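Local atomic coordinates of dihydropteroate synthase (Anaplasma phagocytophilum, PDB entry 6UCZ), a protein that probably catalyses the joining of 6-hydroxymethyl-7,8-dihydropterin pyrophosphate to p-aminobenzoate to form dihydropteroate, a step of folate synthesis. Residues Glu95-Ile100 / Val109-Asp114; Asp61-Gly66 / Arg102-Ala107; Glu75-Gly80 / Phe160-Ser165; Gly136-Pro141 / Val189-Ala194. One frame throughout, in Å; residues are numbered along the deposited sequence.

Contact 1 of 4, residues Glu95-Ile100 / Val109-Asp114; sequences EVLPEI and VEVSID. With PMM (pterin-6-yl-methyl-monophosphate), chain C.
Helix 97-106 packs on strand 110-115, with Ile100 CA and Val111 CA, the nearest backbone pair, 7.9 Å apart. One valine bridges that gap with both of its methyls. Val111 CG1 meets Leu97 CD1 at 4.3 Å, while Val111 CG2 stands 4.5 Å from Ile100 CG2 and 4.2 Å from Ile100 O at the end of the segment. Branched aliphatic residues suit a layer between helix and sheet, since the strand accepts beta-branched valine readily and the longer leucine and isoleucine span the distance. Alternation along the strand sends Ser112 away from the helix, where its hydroxyl bonds to Asp71 inside the sheet. Helices 52-64 and 118-127 flank the pair, touching Ile100 and Leu97 respectively. At the end of the segment the strand delivers Asp114 to the pterin: with CG anti to the backbone N (chi1 -176°), Asp114 OD2 comes to 2.9 Å from N8 of the bound pterin-6-yl-methyl-monophosphate. Two further residues fix the carboxylate, Arg274 by a salt bridge to OD2 and Gln135 by a hydrogen bond to OD1. An apolar seam on one side of the strand thus backs a polar site at its end. In a 7,8-dihydropterin, where N8 carries a hydrogen, this position of OD2 would probably let Asp114 accept a hydrogen bond.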
loop_
_atom_site.group_PDB
_atom_site.type_symbol
_atom_site.label_atom_id
_atom_site.label_comp_id
_atom_site.label_asym_id
_atom_site.label_seq_id
_atom_site.Cartn_x
_atom_site.Cartn_y
_atom_site.Cartn_z
ATOM N N GLU A 95 2.075 -2.219 20.980
ATOM C CA GLU A 95 2.010 -3.509 21.654
ATOM C C GLU A 95 2.329 -4.666 20.711
ATOM O O GLU A 95 2.787 -5.721 21.159
ATOM C CB GLU A 95 0.613 -3.717 22.245
ATOM C CG GLU A 95 0.176 -2.671 23.256
ATOM C CD GLU A 95 0.977 -2.713 24.540
ATOM O OE1 GLU A 95 1.523 -3.789 24.878
ATOM O OE2 GLU A 95 1.054 -1.665 25.215
ATOM N N VAL A 96 2.102 -4.492 19.411
ATOM C CA VAL A 96 2.256 -5.579 18.462
ATOM C C VAL A 96 3.487 -5.417 17.580
ATOM O O VAL A 96 4.073 -6.424 17.165
ATOM C CB VAL A 96 0.987 -5.713 17.594
ATOM C CG1 VAL A 96 -0.234 -5.780 18.466
ATOM C CG2 VAL A 96 0.871 -4.540 16.629
ATOM N N LEU A 97 3.903 -4.185 17.305
ATOM C CA LEU A 97 4.938 -3.951 16.305
ATOM C C LEU A 97 6.301 -4.534 16.682
ATOM O O LEU A 97 6.982 -5.055 15.782
ATOM C CB LEU A 97 4.999 -2.442 16.028
ATOM C CG LEU A 97 5.466 -1.908 14.675
ATOM C CD1 LEU A 97 4.726 -2.610 13.537
ATOM C CD2 LEU A 97 5.207 -0.397 14.609
ATOM N N PRO A 98 6.770 -4.480 17.940
ATOM C CA PRO A 98 8.058 -5.129 18.242
ATOM C C PRO A 98 8.077 -6.624 17.951
ATOM O O PRO A 98 9.059 -7.122 17.387
ATOM C CB PRO A 98 8.254 -4.838 19.737
ATOM C CG PRO A 98 7.478 -3.614 20.001
ATOM C CD PRO A 98 6.257 -3.747 19.110
ATOM N N GLU A 99 7.028 -7.361 18.330
ATOM C CA GLU A 99 7.022 -8.800 18.076
ATOM C C GLU A 99 6.882 -9.100 16.592
ATOM O O GLU A 99 7.545 -10.005 16.075
ATOM C CB GLU A 99 5.901 -9.484 18.865
ATOM C CG GLU A 99 6.349 -10.106 20.185
ATOM C CD GLU A 99 7.421 -11.169 20.006
ATOM O OE1 GLU A 99 7.082 -12.330 19.688
ATOM O OE2 GLU A 99 8.608 -10.837 20.174
ATOM N N ILE A 100 6.039 -8.342 15.885
ATOM C CA ILE A 100 5.885 -8.529 14.447
ATOM C C ILE A 100 7.208 -8.287 13.737
ATOM O O ILE A 100 7.602 -9.050 12.847
ATOM C CB ILE A 100 4.772 -7.611 13.907
ATOM C CG1 ILE A 100 3.402 -8.067 14.416
ATOM C CG2 ILE A 100 4.807 -7.522 12.367
ATOM C CD1 ILE A 100 2.289 -7.044 14.195
ATOM N N VAL A 109 11.558 -11.451 6.349
ATOM C CA VAL A 109 10.396 -10.752 5.824
ATOM C C VAL A 109 10.458 -9.309 6.313
ATOM O O VAL A 109 10.840 -9.046 7.465
ATOM C CB VAL A 109 9.099 -11.460 6.266
ATOM C CG1 VAL A 109 7.874 -10.658 5.861
ATOM C CG2 VAL A 109 9.044 -12.892 5.681
ATOM N N GLU A 110 10.133 -8.368 5.434
ATOM C CA GLU A 110 10.186 -6.966 5.826
ATOM C C GLU A 110 8.877 -6.524 6.470
ATOM O O GLU A 110 7.852 -7.199 6.385
ATOM C CB GLU A 110 10.519 -6.085 4.626
ATOM C CG GLU A 110 11.884 -6.389 4.031
ATOM C CD GLU A 110 12.153 -5.605 2.768
ATOM O OE1 GLU A 110 11.483 -5.875 1.741
ATOM O OE2 GLU A 110 13.016 -4.700 2.816
ATOM N N VAL A 111 8.916 -5.352 7.108
ATOM C CA VAL A 111 7.750 -4.777 7.770
ATOM C C VAL A 111 7.545 -3.360 7.250
ATOM O O VAL A 111 8.503 -2.587 7.127
ATOM C CB VAL A 111 7.907 -4.778 9.309
ATOM C CG1 VAL A 111 6.654 -4.197 9.991
ATOM C CG2 VAL A 111 8.219 -6.188 9.818
ATOM N N SER A 112 6.289 -3.026 6.960
ATOM C CA SER A 112 5.870 -1.718 6.469
ATOM C C SER A 112 4.910 -1.101 7.480
ATOM O O SER A 112 4.089 -1.810 8.072
ATOM C CB SER A 112 5.179 -1.856 5.090
ATOM O OG SER A 112 4.718 -0.605 4.625
ATOM N N ILE A 113 5.010 0.208 7.700
ATOM C CA ILE A 113 4.066 0.905 8.571
ATOM C C ILE A 113 3.102 1.697 7.701
ATOM O O ILE A 113 3.510 2.604 6.964
ATOM C CB ILE A 113 4.781 1.797 9.610
ATOM C CG1 ILE A 113 3.759 2.566 10.465
ATOM C CG2 ILE A 113 5.774 2.772 8.974
ATOM C CD1 ILE A 113 2.820 1.682 11.248
ATOM N N ASP A 114 1.824 1.329 7.750
ATOM C CA ASP A 114 0.795 1.985 6.946
ATOM C C ASP A 114 0.234 3.109 7.805
ATOM O O ASP A 114 -0.555 2.868 8.720
ATOM C CB ASP A 114 -0.283 0.994 6.517
ATOM C CG ASP A 114 -1.333 1.610 5.606
ATOM O OD1 ASP A 114 -1.403 2.855 5.456
ATOM O OD2 ASP A 114 -2.095 0.821 5.008
HETATM N N5 PMM C . -5.361 0.842 0.555
HETATM C C6 PMM C . -5.747 0.888 1.835
HETATM C C7 PMM C . -4.847 1.186 2.841
HETATM N N8 PMM C . -3.554 1.462 2.636
HETATM N N1 PMM C . -1.839 1.677 1.147
HETATM C C2 PMM C . -1.394 1.659 -0.104
HETATM N N2 PMM C . -0.111 1.942 -0.357
HETATM N N3 PMM C . -2.194 1.378 -1.178
HETATM C C4 PMM C . -3.539 1.095 -1.109
HETATM O O4 PMM C . -4.198 0.877 -2.125
HETATM C C4A PMM C . -4.077 1.105 0.268
HETATM C C8A PMM C . -3.177 1.412 1.352
HETATM C C9 PMM C . -7.215 0.655 2.089
HETATM O O10 PMM C . -7.522 -0.735 1.858
HETATM P PA PMM C . -7.868 -1.760 3.062
HETATM O O1P PMM C . -8.341 -3.036 2.347
HETATM O O2P PMM C . -9.069 -1.199 3.811
HETATM O O3P PMM C . -6.668 -1.963 3.926
#

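Contact 2 of 4, residues Asp61-Gly66 / Arg102-Ala107; sequences DLIEHG and RIAHNA
Ile63 reaches from its helix into the surface formed by Ile103, Ala104 and Ala107, and nearly all the close packing depends on this one side chain. Its two ends do separate work. Ile63 CD1 presses to 3.5 Å from Ile103 CG2 and to 3.7 Å from Ala104 CA, and Ile63 CG2 meets Ala107 CB at 3.6 Å. Placing CG1 beside the backbone N (chi1 -67°) sends CD1 out toward Ile103 and leaves CG2 for Ala107. The side chains of Ile63 and Ile103 cross at about a right angle. Alanines suit the facing positions because their small side chains let the isoleucine come right up to the helix backbone at Ala104. The other side is loose and polar: Asp61, Glu64, His65 and Gly66 are exposed, and the helix ends there in a capped turn. His65 ND1 turns back to Asp61 O at 2.8 Å, an oxygen that His65 N also reaches, the two donors lying on opposite faces of its carbonyl plane. Gly66, with positive phi, is the C-prime residue of a Schellman motif, a backbone shape a side chain would obstruct. Helices 52-64 and 97-106 belong to the outer layer around the parallel sheet; Leu62 and His65 of the first also touch helix 278-290, while His105 of the second bonds to Asp130, which precedes strand 131-134.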
loop_
_atom_site.group_PDB
_atom_site.type_symbol
_atom_site.label_atom_id
_atom_site.label_comp_id
_atom_site.label_asym_id
_atom_site.label_seq_id
_atom_site.Cartn_x
_atom_site.Cartn_y
_atom_site.Cartn_z
ATOM N N ASP A 61 0.928 -16.171 10.280
ATOM C CA ASP A 61 0.318 -16.879 9.157
ATOM C C ASP A 61 0.712 -16.244 7.831
ATOM O O ASP A 61 0.945 -16.950 6.842
ATOM C CB ASP A 61 -1.203 -16.905 9.300
ATOM C CG ASP A 61 -1.668 -17.799 10.426
ATOM O OD1 ASP A 61 -0.912 -18.714 10.820
ATOM O OD2 ASP A 61 -2.798 -17.591 10.912
ATOM N N LEU A 62 0.805 -14.913 7.794
ATOM C CA LEU A 62 1.209 -14.231 6.566
ATOM C C LEU A 62 2.635 -14.599 6.184
ATOM O O LEU A 62 2.939 -14.815 5.006
ATOM C CB LEU A 62 1.081 -12.719 6.736
ATOM C CG LEU A 62 -0.314 -12.121 6.953
ATOM C CD1 LEU A 62 -0.191 -10.641 7.301
ATOM C CD2 LEU A 62 -1.186 -12.305 5.733
ATOM N N ILE A 63 3.522 -14.671 7.178
ATOM C CA ILE A 63 4.902 -15.099 6.946
ATOM C C ILE A 63 4.942 -16.506 6.364
ATOM O O ILE A 63 5.602 -16.757 5.348
ATOM C CB ILE A 63 5.700 -15.018 8.261
ATOM C CG1 ILE A 63 5.848 -13.553 8.678
ATOM C CG2 ILE A 63 7.037 -15.712 8.134
ATOM C CD1 ILE A 63 6.351 -13.362 10.064
ATOM N N GLU A 64 4.239 -17.445 7.002
ATOM C CA GLU A 64 4.344 -18.844 6.595
ATOM C C GLU A 64 3.762 -19.072 5.199
ATOM O O GLU A 64 4.141 -20.034 4.516
ATOM C CB GLU A 64 3.681 -19.750 7.634
ATOM C CG GLU A 64 3.844 -21.240 7.337
ATOM C CD GLU A 64 5.315 -21.682 7.319
ATOM O OE1 GLU A 64 6.147 -21.044 8.008
ATOM O OE2 GLU A 64 5.640 -22.664 6.612
ATOM N N HIS A 65 2.811 -18.242 4.776
ATOM C CA HIS A 65 2.215 -18.388 3.454
ATOM C C HIS A 65 2.940 -17.599 2.381
ATOM O O HIS A 65 2.430 -17.511 1.261
ATOM C CB HIS A 65 0.737 -17.999 3.468
ATOM C CG HIS A 65 -0.132 -19.012 4.137
ATOM N ND1 HIS A 65 -0.549 -18.897 5.446
ATOM C CD2 HIS A 65 -0.646 -20.178 3.681
ATOM C CE1 HIS A 65 -1.292 -19.941 5.762
ATOM N NE2 HIS A 65 -1.367 -20.734 4.708
ATOM N N GLY A 66 4.081 -16.998 2.695
ATOM C CA GLY A 66 4.968 -16.469 1.684
ATOM C C GLY A 66 5.019 -14.958 1.509
ATOM O O GLY A 66 5.501 -14.494 0.459
ATOM N N ARG A 102 10.223 -8.587 15.054
ATOM C CA ARG A 102 11.141 -9.668 15.402
ATOM C C ARG A 102 10.819 -10.937 14.619
ATOM O O ARG A 102 11.716 -11.606 14.087
ATOM C CB ARG A 102 11.100 -9.951 16.907
ATOM C CG ARG A 102 12.186 -10.925 17.376
ATOM C CD ARG A 102 11.972 -11.335 18.825
ATOM N NE ARG A 102 10.772 -12.156 18.966
ATOM C CZ ARG A 102 10.740 -13.476 18.820
ATOM N NH1 ARG A 102 11.856 -14.152 18.550
ATOM N NH2 ARG A 102 9.589 -14.121 18.958
ATOM N N ILE A 103 9.541 -11.304 14.572
ATOM C CA ILE A 103 9.150 -12.534 13.894
ATOM C C ILE A 103 9.369 -12.407 12.390
ATOM O O ILE A 103 9.863 -13.337 11.743
ATOM C CB ILE A 103 7.687 -12.871 14.245
ATOM C CG1 ILE A 103 7.571 -13.193 15.741
ATOM C CG2 ILE A 103 7.174 -14.039 13.419
ATOM C CD1 ILE A 103 6.178 -13.017 16.299
ATOM N N ALA A 104 9.037 -11.249 11.814
ATOM C CA ALA A 104 9.237 -11.055 10.380
ATOM C C ALA A 104 10.718 -11.056 10.021
ATOM O O ALA A 104 11.138 -11.754 9.091
ATOM C CB ALA A 104 8.572 -9.759 9.915
ATOM N N HIS A 105 11.529 -10.270 10.739
ATOM C CA HIS A 105 12.944 -10.195 10.394
ATOM C C HIS A 105 13.635 -11.539 10.589
ATOM O O HIS A 105 14.507 -11.911 9.795
ATOM C CB HIS A 105 13.630 -9.102 11.213
ATOM C CG HIS A 105 13.305 -7.721 10.741
ATOM N ND1 HIS A 105 13.775 -6.586 11.368
ATOM C CD2 HIS A 105 12.541 -7.293 9.709
ATOM C CE1 HIS A 105 13.319 -5.517 10.738
ATOM N NE2 HIS A 105 12.568 -5.918 9.727
ATOM N N ASN A 106 13.241 -12.287 11.631
ATOM C CA ASN A 106 13.773 -13.631 11.828
ATOM C C ASN A 106 13.523 -14.504 10.608
ATOM O O ASN A 106 14.335 -15.378 10.296
ATOM C CB ASN A 106 13.159 -14.279 13.073
ATOM C CG ASN A 106 13.884 -13.896 14.359
ATOM O OD1 ASN A 106 14.880 -13.171 14.336
ATOM N ND2 ASN A 106 13.379 -14.383 15.489
ATOM N N ALA A 107 12.431 -14.253 9.891
ATOM C CA ALA A 107 12.069 -15.004 8.699
ATOM C C ALA A 107 12.496 -14.309 7.413
ATOM O O ALA A 107 12.090 -14.741 6.326
ATOM C CB ALA A 107 10.558 -15.244 8.670
#

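Contact 3 of 4, residues Glu75-Gly80 / Phe160-Ser165; sequences ESTAPG and FGLPVS
Val164 lays its CG2 methyl against Pro79, with Val164 CG2 3.7 Å from Pro79 CA and 4.0 Å from Pro79 CB, the two side chains lying side by side and pointing the same way. With CG1 beside the backbone N (chi1 -55°), CG2 falls between N and the carbonyl carbon and meets Pro79. The second touch is between Thr77 and Leu162, whose side chains meet at a slant with Thr77 OG1 4.0 Å from Leu162 CD2. Compact proline and valine suit this partly exposed side of the pocket, whereas threonine offers a hydroxyl that can serve the pocket. Thr77 is in touch with the bound pterin-6-yl-methyl-monophosphate, and its OG1 makes a weak hydrogen bond to Gln135. Phe210, another pocket residue, packs on both Thr77 and Val164 and so spans the two loops. Farther out, the guanidinium of Arg168 holds the loop of Leu162 through backbone oxygens, NH1 on Phe160 O and NH2 on Pro163 O. A cis peptide before Pro163 sharply turns the chain there, and Gly161 adopts a positive phi that a side chain would resist. Both segments are loops that follow strands of the parallel sheet, 69-73 and 153-157, the position where (beta/alpha)8 barrels gather their active-site residues. The two loops thus meet by van der Waals contact, with Phe210 touching both, while the Thr77 hydroxyl is left for polar work at the pocket with Gln135.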
loop_
_atom_site.group_PDB
_atom_site.type_symbol
_atom_site.label_atom_id
_atom_site.label_comp_id
_atom_site.label_asym_id
_atom_site.label_seq_id
_atom_site.Cartn_x
_atom_site.Cartn_y
_atom_site.Cartn_z
ATOM N N GLU A 75 -5.196 2.520 11.327
ATOM C CA GLU A 75 -6.252 3.492 11.052
ATOM C C GLU A 75 -7.065 2.988 9.871
ATOM O O GLU A 75 -6.588 3.012 8.731
ATOM C CB GLU A 75 -5.683 4.888 10.767
ATOM C CG GLU A 75 -6.757 5.986 10.795
ATOM C CD GLU A 75 -6.196 7.399 10.704
ATOM O OE1 GLU A 75 -5.008 7.561 10.353
ATOM O OE2 GLU A 75 -6.960 8.356 10.969
ATOM N N SER A 76 -8.299 2.566 10.137
ATOM C CA SER A 76 -9.197 2.193 9.057
ATOM C C SER A 76 -9.485 3.408 8.189
ATOM O O SER A 76 -9.860 4.473 8.688
ATOM C CB SER A 76 -10.498 1.609 9.608
ATOM O OG SER A 76 -11.522 1.631 8.623
ATOM N N THR A 77 -9.298 3.249 6.885
ATOM C CA THR A 77 -9.544 4.316 5.930
ATOM C C THR A 77 -10.828 4.070 5.147
ATOM O O THR A 77 -11.097 4.767 4.160
ATOM C CB THR A 77 -8.332 4.478 5.011
ATOM O OG1 THR A 77 -8.491 5.635 4.182
ATOM C CG2 THR A 77 -8.146 3.247 4.163
ATOM N N ALA A 78 -11.639 3.104 5.597
ATOM C CA ALA A 78 -12.895 2.750 4.953
ATOM C C ALA A 78 -13.836 3.957 4.930
ATOM O O ALA A 78 -13.709 4.871 5.751
ATOM C CB ALA A 78 -13.539 1.573 5.687
ATOM N N PRO A 79 -14.798 3.977 3.998
ATOM C CA PRO A 79 -15.591 5.206 3.790
ATOM C C PRO A 79 -16.318 5.730 5.021
ATOM O O PRO A 79 -16.340 6.949 5.238
ATOM C CB PRO A 79 -16.584 4.787 2.696
ATOM C CG PRO A 79 -15.886 3.715 1.950
ATOM C CD PRO A 79 -15.080 2.960 2.969
ATOM N N GLY A 80 -16.913 4.864 5.833
ATOM C CA GLY A 80 -17.635 5.382 6.981
ATOM C C GLY A 80 -16.816 5.678 8.220
ATOM O O GLY A 80 -17.370 6.181 9.201
ATOM N N PHE A 160 -7.723 11.651 -3.165
ATOM C CA PHE A 160 -8.483 12.907 -3.217
ATOM C C PHE A 160 -8.899 13.362 -1.824
ATOM O O PHE A 160 -10.027 13.820 -1.607
ATOM C CB PHE A 160 -9.707 12.722 -4.114
ATOM C CG PHE A 160 -9.373 12.509 -5.562
ATOM C CD1 PHE A 160 -9.030 13.571 -6.374
ATOM C CD2 PHE A 160 -9.285 11.219 -6.079
ATOM C CE1 PHE A 160 -8.706 13.375 -7.697
ATOM C CE2 PHE A 160 -8.949 11.007 -7.405
ATOM C CZ PHE A 160 -8.658 12.082 -8.221
ATOM N N GLY A 161 -8.006 13.227 -0.860
ATOM C CA GLY A 161 -8.249 13.567 0.525
ATOM C C GLY A 161 -8.621 12.342 1.345
ATOM O O GLY A 161 -9.257 11.397 0.862
ATOM N N LEU A 162 -8.219 12.358 2.613
ATOM C CA LEU A 162 -8.530 11.300 3.547
ATOM C C LEU A 162 -9.266 11.870 4.752
ATOM O O LEU A 162 -8.857 12.903 5.297
ATOM C CB LEU A 162 -7.277 10.574 4.013
ATOM C CG LEU A 162 -6.384 9.947 2.953
ATOM C CD1 LEU A 162 -5.096 9.412 3.602
ATOM C CD2 LEU A 162 -7.094 8.814 2.163
ATOM N N PRO A 163 -10.355 11.225 5.200
ATOM C CA PRO A 163 -10.949 10.001 4.658
ATOM C C PRO A 163 -11.553 10.206 3.281
ATOM O O PRO A 163 -11.706 11.357 2.836
ATOM C CB PRO A 163 -12.055 9.664 5.664
ATOM C CG PRO A 163 -11.771 10.477 6.863
ATOM C CD PRO A 163 -11.097 11.709 6.369
ATOM N N VAL A 164 -11.992 9.118 2.649
ATOM C CA VAL A 164 -12.585 9.239 1.329
ATOM C C VAL A 164 -14.005 9.782 1.475
ATOM O O VAL A 164 -14.612 9.753 2.548
ATOM C CB VAL A 164 -12.578 7.888 0.589
ATOM C CG1 VAL A 164 -11.172 7.306 0.519
ATOM C CG2 VAL A 164 -13.528 6.917 1.251
ATOM N N SER A 165 -14.516 10.341 0.388
ATOM C CA SER A 165 -15.815 10.991 0.412
ATOM C C SER A 165 -16.372 10.985 -1.005
ATOM O O SER A 165 -15.626 11.203 -1.963
ATOM C CB SER A 165 -15.712 12.424 0.942
ATOM O OG SER A 165 -16.976 13.047 0.922
#

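Contact 4 of 4, residues Gly136-Pro141 / Val189-Ala194; sequences GGLLDP and VDTLIA
Aliphatic branches rather than flat groups make the contact of Leu138 with Thr191 and Leu192, so no planar face or edge takes part in it; the flat carboxylate of Asp140 is engaged instead by Asp142 N at OD1 and Ala118 N at OD2. Leu138 spreads its two methyls over neighbouring residues of the helix. Leu138 CD1 settles 4.0 Å from Thr191 CB and 3.9 Å from Leu192 CG, and Leu138 CD2 meets Leu192 CD2 at 3.8 Å. The side chains of Leu138 and Thr191 run past each other in opposite directions. In the (beta/alpha)8 barrel, the segment 136-141 leads from strand 131-134 toward helix 143-148, and Leu138 joins that turn to the end of the long helix 174-194. Leucine suits the place because its forked end covers two helix residues at once, although its positive phi (65°) is uncommon for a residue with a side chain. Asp134 OD2 helps to hold the turn by accepting from Leu138 N, and Gly137, also at positive phi, gives its O to Arg188 NE. Threonine fits a helix margin: its hydroxyl, beside the backbone N (chi1 -62°), bonds back to Ser187 O and so leaves the carbon side to Leu138. Pro144 touches Leu138, Thr191 and Leu192 alike, while Ile202 of strand 202-205 lies against Leu192.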
loop_
_atom_site.group_PDB
_atom_site.type_symbol
_atom_site.label_atom_id
_atom_site.label_comp_id
_atom_site.label_asym_id
_atom_site.label_seq_id
_atom_site.Cartn_x
_atom_site.Cartn_y
_atom_site.Cartn_z
ATOM N N GLY A 136 -0.936 8.758 3.155
ATOM C CA GLY A 136 -1.300 10.145 2.976
ATOM C C GLY A 136 -0.549 10.851 1.882
ATOM O O GLY A 136 -0.926 11.971 1.516
ATOM N N GLY A 137 0.500 10.229 1.340
ATOM C CA GLY A 137 1.268 10.860 0.283
ATOM C C GLY A 137 1.794 12.234 0.675
ATOM O O GLY A 137 1.543 13.221 -0.017
ATOM N N LEU A 138 2.502 12.303 1.802
ATOM C CA LEU A 138 3.046 13.550 2.340
ATOM C C LEU A 138 1.936 14.519 2.747
ATOM O O LEU A 138 2.094 15.736 2.674
ATOM C CB LEU A 138 4.008 14.217 1.352
ATOM C CG LEU A 138 5.023 13.304 0.667
ATOM C CD1 LEU A 138 6.009 14.144 -0.142
ATOM C CD2 LEU A 138 5.738 12.397 1.670
ATOM N N LEU A 139 0.779 13.981 3.133
ATOM C CA LEU A 139 -0.232 14.814 3.764
ATOM C C LEU A 139 0.312 15.406 5.059
ATOM O O LEU A 139 -0.006 16.547 5.413
ATOM C CB LEU A 139 -1.501 13.999 4.010
ATOM C CG LEU A 139 -2.704 14.631 4.706
ATOM C CD1 LEU A 139 -3.263 15.824 3.924
ATOM C CD2 LEU A 139 -3.755 13.547 4.852
ATOM N N ASP A 140 1.101 14.627 5.801
ATOM C CA ASP A 140 1.864 15.172 6.929
ATOM C C ASP A 140 3.118 15.851 6.384
ATOM O O ASP A 140 3.971 15.171 5.795
ATOM C CB ASP A 140 2.238 14.059 7.899
ATOM C CG ASP A 140 2.807 14.584 9.217
ATOM O OD1 ASP A 140 3.474 15.634 9.219
ATOM O OD2 ASP A 140 2.596 13.923 10.256
ATOM N N PRO A 141 3.267 17.170 6.536
ATOM C CA PRO A 141 4.444 17.857 5.971
ATOM C C PRO A 141 5.769 17.440 6.597
ATOM O O PRO A 141 6.821 17.779 6.042
ATOM C CB PRO A 141 4.152 19.342 6.233
ATOM C CG PRO A 141 2.697 19.410 6.551
ATOM C CD PRO A 141 2.335 18.104 7.180
ATOM N N VAL A 189 7.378 13.245 -5.174
ATOM C CA VAL A 189 8.733 12.751 -5.405
ATOM C C VAL A 189 9.733 13.892 -5.289
ATOM O O VAL A 189 10.773 13.767 -4.630
ATOM C CB VAL A 189 8.833 12.061 -6.778
ATOM C CG1 VAL A 189 10.288 11.793 -7.129
ATOM C CG2 VAL A 189 8.050 10.768 -6.783
ATOM N N ASP A 190 9.427 15.027 -5.930
ATOM C CA ASP A 190 10.328 16.175 -5.879
ATOM C C ASP A 190 10.522 16.661 -4.451
ATOM O O ASP A 190 11.642 16.995 -4.047
ATOM C CB ASP A 190 9.801 17.314 -6.751
ATOM C CG ASP A 190 9.936 17.031 -8.233
ATOM O OD1 ASP A 190 10.811 16.224 -8.614
ATOM O OD2 ASP A 190 9.171 17.626 -9.017
ATOM N N THR A 191 9.439 16.714 -3.673
ATOM C CA THR A 191 9.555 17.132 -2.280
ATOM C C THR A 191 10.497 16.214 -1.510
ATOM O O THR A 191 11.376 16.681 -0.775
ATOM C CB THR A 191 8.171 17.169 -1.635
ATOM O OG1 THR A 191 7.362 18.139 -2.315
ATOM C CG2 THR A 191 8.269 17.533 -0.160
ATOM N N LEU A 192 10.332 14.903 -1.678
ATOM C CA LEU A 192 11.163 13.940 -0.959
ATOM C C LEU A 192 12.638 14.093 -1.312
ATOM O O LEU A 192 13.502 14.128 -0.428
ATOM C CB LEU A 192 10.689 12.516 -1.276
ATOM C CG LEU A 192 9.321 12.089 -0.743
ATOM C CD1 LEU A 192 8.869 10.781 -1.392
ATOM C CD2 LEU A 192 9.389 11.943 0.760
ATOM N N ILE A 193 12.946 14.145 -2.611
ATOM C CA ILE A 193 14.337 14.233 -3.051
ATOM C C ILE A 193 14.971 15.527 -2.570
ATOM O O ILE A 193 16.127 15.543 -2.127
ATOM C CB ILE A 193 14.420 14.100 -4.583
ATOM C CG1 ILE A 193 13.938 12.716 -5.024
ATOM C CG2 ILE A 193 15.838 14.353 -5.073
ATOM C CD1 ILE A 193 13.955 12.527 -6.533
ATOM N N ALA A 194 14.228 16.633 -2.646
ATOM C CA ALA A 194 14.762 17.908 -2.173
ATOM C C ALA A 194 15.068 17.871 -0.682
ATOM O O ALA A 194 15.985 18.556 -0.219
ATOM C CB ALA A 194 13.783 19.040 -2.480
#

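Contacts 1 and 2, with centres 10 Å apart, share helix 97-106 and touch where Val111 CG2 lies 3.6 Å from Ala104 CB. Along the chain their segments alternate, as do those of contacts 3 and 4, which have centres 19 Å apart and meet where Leu162 CD1 lies 3.9 Å from Gly136 CA. The centres of contacts 2 and 3 are about 29 Å apart, on opposite sides of the chain's centre. Contact 1 includes strand 110-115, and the loops of contacts 3 and 4 follow strands 69-73, 131-134 and 153-157 of the same parallel sheet. Contacts 1 and 3 contribute Asp114 and Thr77 to the pterin pocket; contact 2 packs two outer helices, and contact 4 joins its loop to helix 174-194.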